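Local coordinates for protein ribonuclease J (Methanolobus psychrophilus R15, PDB 5HAB) that degrades RNA as an archaeal exoribonuclease of the beta-CASP metallo-beta-lactamase family, probably with the help of zinc ions, at residues Leu76-Glu80 / Met81-Pro85; Asp108-Gly111 / Ala112-Lys115; Tyr450-Gly453 / Asp454-Leu458. The protein carries 1 engineered substitution. One frame throughout, in Å; residues are numbered along the deposited sequence.

Contact 1. Residues Leu76-Glu80 / Met81-Pro85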
ATOM      1  N   LEU B  76      30.370   0.292  22.724  1.00 44.21           N
ATOM      2  CA  LEU B  76      30.074  -1.120  22.476  1.00 49.07           C
ATOM      3  C   LEU B  76      28.599  -1.448  22.656  1.00 48.19           C
ATOM      4  O   LEU B  76      28.060  -2.296  21.944  1.00 56.94           O
ATOM      5  CB  LEU B  76      30.925  -2.024  23.371  1.00 45.92           C
ATOM      6  CG  LEU B  76      32.206  -2.576  22.731  1.00 76.31           C
ATOM      7  CD1 LEU B  76      33.000  -1.499  21.990  1.00 64.69           C
ATOM      8  CD2 LEU B  76      33.080  -3.268  23.771  1.00 75.50           C
ATOM      9  N   GLU B  77      27.942  -0.762  23.581  1.00 46.02           N
ATOM     10  CA  GLU B  77      26.531  -1.011  23.830  1.00 53.29           C
ATOM     11  C   GLU B  77      25.728  -0.465  22.654  1.00 50.59           C
ATOM     12  O   GLU B  77      24.771  -1.087  22.186  1.00 40.90           O
ATOM     13  CB  GLU B  77      26.099  -0.362  25.145  1.00 61.72           C
ATOM     14  CG  GLU B  77      24.609  -0.397  25.419  1.00 79.68           C
ATOM     15  CD  GLU B  77      24.261   0.192  26.775  1.00108.71           C
ATOM     16  OE1 GLU B  77      23.067   0.180  27.144  1.00104.34           O
ATOM     17  OE2 GLU B  77      25.182   0.676  27.470  1.00 95.97           O
ATOM     18  N   LEU B  78      26.161   0.687  22.156  1.00 38.50           N
ATOM     19  CA  LEU B  78      25.562   1.284  20.979  1.00 43.53           C
ATOM     20  C   LEU B  78      25.768   0.388  19.761  1.00 61.70           C
ATOM     21  O   LEU B  78      24.894   0.286  18.915  1.00 45.10           O
ATOM     22  CB  LEU B  78      26.148   2.669  20.726  1.00 35.09           C
ATOM     23  CG  LEU B  78      25.693   3.793  21.654  1.00 56.56           C
ATOM     24  CD1 LEU B  78      26.553   5.020  21.433  1.00 51.03           C
ATOM     25  CD2 LEU B  78      24.228   4.123  21.417  1.00 41.43           C
ATOM     26  N   ILE B  79      26.916  -0.277  19.683  1.00 41.25           N
ATOM     27  CA  ILE B  79      27.180  -1.185  18.575  1.00 42.26           C
ATOM     28  C   ILE B  79      26.263  -2.399  18.670  1.00 44.00           C
ATOM     29  O   ILE B  79      25.715  -2.846  17.661  1.00 52.01           O
ATOM     30  CB  ILE B  79      28.654  -1.611  18.533  1.00 34.31           C
ATOM     31  CG1 ILE B  79      29.536  -0.430  18.135  1.00 36.74           C
ATOM     32  CG2 ILE B  79      28.851  -2.739  17.542  1.00 36.59           C
ATOM     33  CD1 ILE B  79      31.008  -0.758  18.113  1.00 37.56           C
ATOM     34  N   GLU B  80      26.088  -2.922  19.882  1.00 41.23           N
ATOM     35  CA  GLU B  80      25.181  -4.051  20.101  1.00 52.38           C
ATOM     36  C   GLU B  80      23.741  -3.682  19.738  1.00 49.26           C
ATOM     37  O   GLU B  80      22.989  -4.524  19.253  1.00 48.30           O
ATOM     38  CB  GLU B  80      25.251  -4.543  21.550  1.00 42.69           C
ATOM     39  CG  GLU B  80      26.597  -5.151  21.941  1.00 69.03           C
ATOM     40  CD  GLU B  80      26.672  -5.521  23.417  1.00 91.39           C
ATOM     41  OE1 GLU B  80      25.607  -5.649  24.058  1.00 80.06           O
ATOM     42  OE2 GLU B  80      27.797  -5.684  23.939  1.00 85.36           O
ATOM     43  N   MET B  81      23.359  -2.429  19.975  1.00 35.68           N
ATOM     44  CA  MET B  81      22.082  -1.933  19.469  1.00 57.31           C
ATOM     45  C   MET B  81      22.204  -1.629  17.974  1.00 55.19           C
ATOM     46  O   MET B  81      21.342  -2.004  17.184  1.00 52.68           O
ATOM     47  CB  MET B  81      21.640  -0.670  20.212  1.00 42.66           C
ATOM     48  CG  MET B  81      21.675  -0.772  21.724  1.00 72.91           C
ATOM     49  SD  MET B  81      20.819   0.608  22.506  1.00 81.97           S
ATOM     50  CE  MET B  81      21.323   1.968  21.461  1.00 61.57           C
ATOM     51  N   GLY B  82      23.282  -0.928  17.619  1.00 64.94           N
ATOM     52  CA  GLY B  82      23.597  -0.534  16.252  1.00 57.30           C
ATOM     53  C   GLY B  82      22.461   0.075  15.457  1.00 46.04           C
ATOM     54  O   GLY B  82      21.910  -0.655  14.634  1.00 67.01           O
ATOM     55  N   ALA B  83      22.061   1.346  15.624  1.00 67.43           N
ATOM     56  CA  ALA B  83      22.642   2.484  16.382  1.00 41.03           C
ATOM     57  C   ALA B  83      23.941   3.040  15.789  1.00 37.56           C
ATOM     58  O   ALA B  83      23.894   4.073  15.119  1.00 33.54           O
ATOM     59  CB  ALA B  83      22.823   2.161  17.852  1.00 50.92           C
ATOM     60  N   ILE B  84      25.095   2.433  16.047  1.00 32.05           N
ATOM     61  CA  ILE B  84      26.321   2.959  15.430  1.00 42.00           C
ATOM     62  C   ILE B  84      27.092   1.844  14.731  1.00 31.09           C
ATOM     63  O   ILE B  84      26.903   0.669  15.047  1.00 35.20           O
ATOM     64  CB  ILE B  84      27.226   3.695  16.455  1.00 43.18           C
ATOM     65  CG1 ILE B  84      27.835   2.717  17.461  1.00 40.15           C
ATOM     66  CG2 ILE B  84      26.459   4.821  17.138  1.00 40.02           C
ATOM     67  CD1 ILE B  84      28.857   3.365  18.380  1.00 38.23           C
ATOM     68  N   PRO B  85      27.965   2.208  13.775  1.00 24.25           N
ATOM     69  CA  PRO B  85      28.631   1.165  12.989  1.00 34.70           C
ATOM     70  C   PRO B  85      29.573   0.302  13.811  1.00 33.57           C
ATOM     71  O   PRO B  85      30.256   0.797  14.704  1.00 32.05           O
ATOM     72  CB  PRO B  85      29.400   1.959  11.920  1.00 25.57           C
ATOM     73  CG  PRO B  85      29.373   3.361  12.359  1.00 33.33           C
ATOM     74  CD  PRO B  85      28.191   3.550  13.214  1.00 32.21           C
TER
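L78, I79 and M81 close the last turn of helix 75-81 against I84 at the helix C-terminus, where G82 breaks the helical path with a positive phi of 47°. L78 and M81 lie obliquely across each other. M81 first runs back along the helix, its CG lying 3.1 Å from E77 O. Its chain then bends at SD (chi3 -40°), and this swings methyl CE onto L78 CD2, at 3.6 Å. Beyond the helix the backbone folds back through a cis peptide between G82 and A83, bringing I84 under the same turn. The I84 side chain slants across L78, its CD1 3.7 Å from L78 CB, and meets I79 at roughly a right angle, CG1 to CG1 at 3.6 Å. I84 can reach both because CG1 stands between its own backbone N and carbonyl carbon (chi1 69°). L78 is thus shared: its CD2 branch takes the M81 methyl, while CB takes the end of I84. Beside this apolar patch, K115 touches L78 and L116 touches I84 and P85, so the turn packs on helix 113-116 within the same domain. R39 NH1 is hydrogen-bonded to I84 O. The final helical bonds are M81 N to E77 O, 2.9 Å, and G82 N to L78 O, whose 2.4 Å separation is too short to be trusted in detail. I79 CG1 also lies 3.7 Å from the carbonyl oxygen of P85.

Contact 2. Residues Asp108-Gly111 / Ala112-Lys115. With nucleotides of chain D.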
ATOM      1  N   ASP B 108      23.566  11.249  10.217  1.00 34.26           N
ATOM      2  CA  ASP B 108      23.819   9.974   9.564  1.00 35.44           C
ATOM      3  C   ASP B 108      25.231   9.968   8.974  1.00 40.33           C
ATOM      4  O   ASP B 108      25.651   8.984   8.369  1.00 36.46           O
ATOM      5  CB  ASP B 108      22.767   9.685   8.487  1.00 23.53           C
ATOM      6  CG  ASP B 108      22.926  10.555   7.264  1.00 39.89           C
ATOM      7  OD1 ASP B 108      23.103  11.782   7.412  1.00 49.05           O
ATOM      8  OD2 ASP B 108      22.883  10.000   6.150  1.00 36.75           O
ATOM      9  N   HIS B 109      25.967  11.062   9.175  1.00 35.43           N
ATOM     10  CA  HIS B 109      27.377  11.109   8.803  1.00 37.46           C
ATOM     11  C   HIS B 109      28.327  11.447   9.959  1.00 36.69           C
ATOM     12  O   HIS B 109      29.484  11.034   9.941  1.00 48.26           O
ATOM     13  CB  HIS B 109      27.594  12.109   7.669  1.00 29.82           C
ATOM     14  CG  HIS B 109      27.288  11.554   6.317  1.00 34.84           C
ATOM     15  ND1 HIS B 109      27.680  12.172   5.149  1.00 36.14           N
ATOM     16  CD2 HIS B 109      26.621  10.436   5.947  1.00 33.42           C
ATOM     17  CE1 HIS B 109      27.267  11.457   4.117  1.00 40.40           C
ATOM     18  NE2 HIS B 109      26.622  10.399   4.574  1.00 31.61           N
ATOM     19  N   ILE B 110      27.862  12.182  10.965  1.00 32.02           N
ATOM     20  CA  ILE B 110      28.749  12.530  12.076  1.00 36.55           C
ATOM     21  C   ILE B 110      28.181  12.134  13.429  1.00 35.23           C
ATOM     22  O   ILE B 110      28.807  12.384  14.454  1.00 43.77           O
ATOM     23  CB  ILE B 110      29.094  14.035  12.083  1.00 35.20           C
ATOM     24  CG1 ILE B 110      27.873  14.875  12.471  1.00 39.74           C
ATOM     25  CG2 ILE B 110      29.683  14.462  10.748  1.00 30.23           C
ATOM     26  CD1 ILE B 110      28.215  16.305  12.837  1.00 42.84           C
ATOM     27  N   GLY B 111      27.012  11.505  13.439  1.00 29.21           N
ATOM     28  CA  GLY B 111      26.359  11.147  14.688  1.00 27.16           C
ATOM     29  C   GLY B 111      27.137  10.213  15.602  1.00 38.21           C
ATOM     30  O   GLY B 111      26.928  10.217  16.815  1.00 48.34           O
ATOM     31  N   ALA B 112      28.036   9.416  15.031  1.00 41.10           N
ATOM     32  CA  ALA B 112      28.832   8.475  15.817  1.00 37.71           C
ATOM     33  C   ALA B 112      30.282   8.938  15.986  1.00 50.39           C
ATOM     34  O   ALA B 112      31.085   8.232  16.595  1.00 42.87           O
ATOM     35  CB  ALA B 112      28.798   7.089  15.190  1.00 35.10           C
ATOM     36  N   ILE B 113      30.621  10.098  15.421  1.00 50.81           N
ATOM     37  CA  ILE B 113      31.958  10.678  15.589  1.00 49.01           C
ATOM     38  C   ILE B 113      32.411  10.688  17.062  1.00 51.37           C
ATOM     39  O   ILE B 113      33.479  10.151  17.367  1.00 48.56           O
ATOM     40  CB  ILE B 113      32.040  12.099  14.979  1.00 41.14           C
ATOM     41  CG1 ILE B 113      32.099  12.033  13.451  1.00 39.09           C
ATOM     42  CG2 ILE B 113      33.249  12.845  15.519  1.00 52.77           C
ATOM     43  CD1 ILE B 113      33.388  11.463  12.915  1.00 40.25           C
ATOM     44  N   PRO B 114      31.592  11.247  17.984  1.00 49.07           N
ATOM     45  CA  PRO B 114      32.044  11.312  19.379  1.00 49.45           C
ATOM     46  C   PRO B 114      32.197   9.960  20.063  1.00 51.52           C
ATOM     47  O   PRO B 114      32.680   9.906  21.193  1.00 69.86           O
ATOM     48  CB  PRO B 114      30.934  12.116  20.074  1.00 49.74           C
ATOM     49  CG  PRO B 114      30.194  12.787  18.989  1.00 51.11           C
ATOM     50  CD  PRO B 114      30.259  11.857  17.837  1.00 42.05           C
ATOM     51  N   LYS B 115      31.783   8.886  19.406  1.00 46.38           N
ATOM     52  CA  LYS B 115      31.809   7.581  20.047  1.00 40.59           C
ATOM     53  C   LYS B 115      32.921   6.675  19.515  1.00 53.21           C
ATOM     54  O   LYS B 115      33.402   5.795  20.230  1.00 45.57           O
ATOM     55  CB  LYS B 115      30.449   6.897  19.882  1.00 48.77           C
ATOM     56  CG  LYS B 115      29.450   7.260  20.972  1.00 60.12           C
ATOM     57  CD  LYS B 115      30.125   7.337  22.332  1.00 61.94           C
ATOM     58  CE  LYS B 115      29.228   7.994  23.366  1.00 67.09           C
ATOM     59  NZ  LYS B 115      28.069   7.135  23.718  1.00 79.99           N
TER
ATOM     60  P     A D   2      18.838  11.718   6.359  1.00 98.83           P
ATOM     61  OP1   A D   2      19.450  11.841   5.010  1.00 76.93           O
ATOM     62  OP2   A D   2      19.639  11.188   7.491  1.00 88.39           O
ATOM     63  O5'   A D   2      18.273  13.156   6.755  1.00109.11           O
ATOM     64  C5'   A D   2      18.622  13.760   7.993  1.00 98.54           C
ATOM     65  C4'   A D   2      17.406  14.110   8.815  1.00101.81           C
ATOM     66  O4'   A D   2      16.373  13.109   8.622  1.00100.23           O
ATOM     67  C3'   A D   2      17.621  14.150  10.321  1.00103.80           C
ATOM     68  O3'   A D   2      18.164  15.384  10.764  1.00104.27           O
ATOM     69  C2'   A D   2      16.233  13.857  10.878  1.00104.07           C
ATOM     70  O2'   A D   2      15.435  15.030  10.898  1.00 93.84           O
ATOM     71  C1'   A D   2      15.671  12.898   9.827  1.00103.06           C
ATOM     72  N9    A D   2      15.808  11.478  10.208  1.00106.89           N
ATOM     73  C8    A D   2      16.514  10.506   9.540  1.00 89.54           C
ATOM     74  N7    A D   2      16.442   9.320  10.092  1.00 93.75           N
ATOM     75  C5    A D   2      15.619   9.518  11.191  1.00 96.50           C
ATOM     76  C6    A D   2      15.154   8.641  12.187  1.00 95.24           C
ATOM     77  N6    A D   2      15.467   7.341  12.232  1.00 83.05           N
ATOM     78  N1    A D   2      14.349   9.155  13.144  1.00100.53           N
ATOM     79  C2    A D   2      14.040  10.460  13.094  1.00101.28           C
ATOM     80  N3    A D   2      14.414  11.382  12.209  1.00 90.75           N
ATOM     81  C4    A D   2      15.209  10.839  11.269  1.00100.97           C
TER
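Directly after the HxHxDH signature of the metallo-beta-lactamase fold, whose second histidine is an engineered alanine in this protein, I110 and I113 meet round a type I beta turn that joins helix 107-110 to helix 113-116. The turn is closed by I113 N, which donates to I110 O over 3.1 Å. The donor stands above the carbonyl plane, 65° out of it, and so does not use a lone pair. The same oxygen is covered by carbon: I113 CB lies 3.3 Å from I110 O, and P114 CD flanks it at 3.7 Å. In I113, CG1 is anti to the carbonyl carbon (chi1 -75°), which lays it back over the start of the turn, 3.9 Å from I110 CB. The outer end of I110 instead leads away, towards I134 and Q137 of helix 128-138, so the two isoleucines touch near their bases. Both also rest on C102 of strand 96-102, while A112 on the turn packs against I84.

D108 and H109, at the helix side of the turn, lie at what is, by the family signature and the nearby RNA phosphate, probably the active site. The H109 ring stacks on H104 and meets the H432 ring almost perpendicularly, with NE2 hydrogen-bonded to H432 NE2. D108 O accepts a bond from N40 ND2. The D108 carboxylate lies close to that of D196 and beside the phosphate of nucleotide A2 of chain D, which brings the first turn of this helix to the RNA. These are approaches of like-charged groups, not bonds; in relatives, zinc ions bound by the signature would sit among such groups. The nearest approach to the nucleotide is D108 CG to OP2 of A2, 3.4 Å.

Contact 3. Residues Tyr450-Gly453 / Asp454-Leu458. With SO4 (sulfate ion), chain M.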
ATOM      1  N   TYR B 450      26.906  -2.342 -16.469  1.00 28.90           N
ATOM      2  CA  TYR B 450      27.678  -3.021 -15.424  1.00 28.39           C
ATOM      3  C   TYR B 450      27.159  -4.429 -15.156  1.00 28.69           C
ATOM      4  O   TYR B 450      26.015  -4.754 -15.471  1.00 37.21           O
ATOM      5  CB  TYR B 450      27.686  -2.181 -14.145  1.00 30.41           C
ATOM      6  CG  TYR B 450      28.487  -0.915 -14.326  1.00 30.60           C
ATOM      7  CD1 TYR B 450      27.932   0.206 -14.935  1.00 38.91           C
ATOM      8  CD2 TYR B 450      29.813  -0.854 -13.931  1.00 34.65           C
ATOM      9  CE1 TYR B 450      28.675   1.359 -15.123  1.00 31.53           C
ATOM     10  CE2 TYR B 450      30.561   0.290 -14.115  1.00 28.86           C
ATOM     11  CZ  TYR B 450      29.991   1.392 -14.712  1.00 28.76           C
ATOM     12  OH  TYR B 450      30.743   2.532 -14.886  1.00 29.97           O
ATOM     13  N   SER B 451      28.030  -5.276 -14.616  1.00 27.74           N
ATOM     14  CA  SER B 451      27.705  -6.678 -14.388  1.00 29.20           C
ATOM     15  C   SER B 451      27.972  -7.093 -12.937  1.00 38.41           C
ATOM     16  O   SER B 451      29.073  -6.874 -12.424  1.00 34.61           O
ATOM     17  CB  SER B 451      28.505  -7.550 -15.363  1.00 23.95           C
ATOM     18  OG  SER B 451      28.382  -8.926 -15.049  1.00 47.00           O
ATOM     19  N   LEU B 452      26.977  -7.701 -12.286  1.00 27.94           N
ATOM     20  CA  LEU B 452      27.073  -8.031 -10.858  1.00 35.89           C
ATOM     21  C   LEU B 452      28.164  -9.061 -10.576  1.00 40.07           C
ATOM     22  O   LEU B 452      28.266 -10.068 -11.260  1.00 41.23           O
ATOM     23  CB  LEU B 452      25.728  -8.552 -10.334  1.00 34.26           C
ATOM     24  CG  LEU B 452      25.647  -8.879  -8.836  1.00 34.88           C
ATOM     25  CD1 LEU B 452      25.904  -7.639  -8.008  1.00 19.06           C
ATOM     26  CD2 LEU B 452      24.296  -9.496  -8.460  1.00 33.71           C
ATOM     27  N   GLY B 453      28.979  -8.815  -9.560  1.00 39.48           N
ATOM     28  CA  GLY B 453      30.058  -9.735  -9.250  1.00 36.57           C
ATOM     29  C   GLY B 453      31.295  -9.518 -10.107  1.00 49.23           C
ATOM     30  O   GLY B 453      32.307 -10.203  -9.953  1.00 43.15           O
ATOM     31  N   ASP B 454      31.214  -8.563 -11.024  1.00 39.18           N
ATOM     32  CA  ASP B 454      32.304  -8.314 -11.951  1.00 41.11           C
ATOM     33  C   ASP B 454      32.780  -6.867 -11.843  1.00 42.27           C
ATOM     34  O   ASP B 454      33.880  -6.607 -11.354  1.00 40.10           O
ATOM     35  CB  ASP B 454      31.860  -8.638 -13.381  1.00 34.75           C
ATOM     36  CG  ASP B 454      32.902  -8.260 -14.422  1.00 74.14           C
ATOM     37  OD1 ASP B 454      34.112  -8.381 -14.129  1.00 73.27           O
ATOM     38  OD2 ASP B 454      32.509  -7.856 -15.539  1.00 64.18           O
ATOM     39  N   THR B 455      31.940  -5.933 -12.284  1.00 28.57           N
ATOM     40  CA  THR B 455      32.225  -4.505 -12.175  1.00 25.40           C
ATOM     41  C   THR B 455      31.236  -3.807 -11.240  1.00 37.13           C
ATOM     42  O   THR B 455      31.301  -2.597 -11.036  1.00 28.95           O
ATOM     43  CB  THR B 455      32.148  -3.826 -13.538  1.00 34.44           C
ATOM     44  OG1 THR B 455      30.838  -4.027 -14.077  1.00 34.12           O
ATOM     45  CG2 THR B 455      33.174  -4.434 -14.495  1.00 26.55           C
ATOM     46  N   LEU B 456      30.315  -4.583 -10.683  1.00 30.00           N
ATOM     47  CA  LEU B 456      29.249  -4.062  -9.839  1.00 27.49           C
ATOM     48  C   LEU B 456      29.180  -4.952  -8.612  1.00 27.99           C
ATOM     49  O   LEU B 456      29.087  -6.171  -8.745  1.00 29.14           O
ATOM     50  CB  LEU B 456      27.914  -4.053 -10.598  1.00 21.31           C
ATOM     51  CG  LEU B 456      26.625  -3.787  -9.814  1.00 29.47           C
ATOM     52  CD1 LEU B 456      26.545  -2.347  -9.327  1.00 23.65           C
ATOM     53  CD2 LEU B 456      25.405  -4.148 -10.644  1.00 24.45           C
ATOM     54  N   HIS B 457      29.248  -4.366  -7.420  1.00 29.79           N
ATOM     55  CA  HIS B 457      29.459  -5.179  -6.226  1.00 28.06           C
ATOM     56  C   HIS B 457      28.493  -4.899  -5.085  1.00 28.50           C
ATOM     57  O   HIS B 457      28.322  -3.762  -4.643  1.00 34.85           O
ATOM     58  CB  HIS B 457      30.902  -5.016  -5.754  1.00 31.65           C
ATOM     59  CG  HIS B 457      31.896  -5.192  -6.854  1.00 31.43           C
ATOM     60  ND1 HIS B 457      32.406  -6.424  -7.204  1.00 33.34           N
ATOM     61  CD2 HIS B 457      32.423  -4.304  -7.730  1.00 27.37           C
ATOM     62  CE1 HIS B 457      33.226  -6.283  -8.228  1.00 31.81           C
ATOM     63  NE2 HIS B 457      33.255  -5.006  -8.568  1.00 32.78           N
ATOM     64  N   LEU B 458      27.876  -5.974  -4.610  1.00 24.69           N
ATOM     65  CA  LEU B 458      26.939  -5.920  -3.504  1.00 27.98           C
ATOM     66  C   LEU B 458      27.644  -6.292  -2.205  1.00 27.06           C
ATOM     67  O   LEU B 458      27.981  -7.454  -1.986  1.00 28.66           O
ATOM     68  CB  LEU B 458      25.756  -6.861  -3.762  1.00 20.10           C
ATOM     69  CG  LEU B 458      24.723  -6.994  -2.645  1.00 26.94           C
ATOM     70  CD1 LEU B 458      24.206  -5.623  -2.214  1.00 24.20           C
ATOM     71  CD2 LEU B 458      23.580  -7.899  -3.067  1.00 20.51           C
TER
HETATM   72  S   SO4 M 505      32.180 -10.056  -5.967  1.00 70.22           S
HETATM   73  O1  SO4 M 505      31.848  -8.737  -6.492  1.00 50.20           O
HETATM   74  O2  SO4 M 505      32.644 -10.907  -7.059  1.00 75.78           O
HETATM   75  O3  SO4 M 505      30.993 -10.648  -5.352  1.00 73.43           O
HETATM   76  O4  SO4 M 505      33.236  -9.930  -4.964  1.00 62.55           O
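Backbone bonds close the tight turn in which S451 and L452 face D454, T455 and L456. S451 O gathers the donors: T455 N reaches it at 3.0 Å in the carbonyl plane, D454 N at 3.1 Å from above that plane, and L456 N adds a weak third bond. Just beyond, G453 N donates to L456 O over 2.8 Å, nearly along the C=O axis, bridging L452 to L456. G453, with positive phi (83°), supplies the corner.

One side-chain hydroxyl joins this backbone network. T455 OG1 sits between its own backbone N and carbonyl carbon (chi1 59°), and from there it takes the N-H of S451 at 3.1 Å in an almost straight line, 171°. The Y450 side chain crosses T455 at about a right angle, with CD2 3.3 Å from that same OG1, while its hydroxyl bonds to P425 O.

Apolar contacts are looser. Y450 CB faces L456 CB, and L452 CD1 spans L456 and L458; behind them L452 and L456 rest on I442 of helix 435-447. L458 also packs on L458 of the second subunit.

H457 ND1 donates a hydrogen bond, at a very short and so doubtful 2.5 Å, to O1 of a sulfate at the ring edge, probably from the crystallisation liquor. H457 NE2 is hydrogen-bonded to H427 ND1.

The S451-D454 bond and the angles of L452 and G453 make a type II beta turn, and T455 and H457 bond through their backbones to V428 of strand 427-431, outermost in its sheet within this chain: a surface turn at the sheet edge.

Overall arrangement
Contacts 1 and 2 are neighbours, their centres 12 Å apart. Contact 1 lies before strand 96-102 and contact 2 after it, yet the turn at A112 and helix 113-116 lie against contact 1: P85 CD is 4.1 Å from A112 CB, and I84 CD1 is 4.2 Å from K115 CB. The largely buried turn at 81-85 is thereby joined to the segment that carries D108 and H109 of the signature motif. Contact 3 follows far later in the chain, between helix 435-447 and strand 464-469. Its centre is about 30 Å from each of the others, with nearest atoms about 16 Å from contact 1 and 17 Å from contact 2. It touches a second subunit, and its nearest atom is about 16 Å from the RNA.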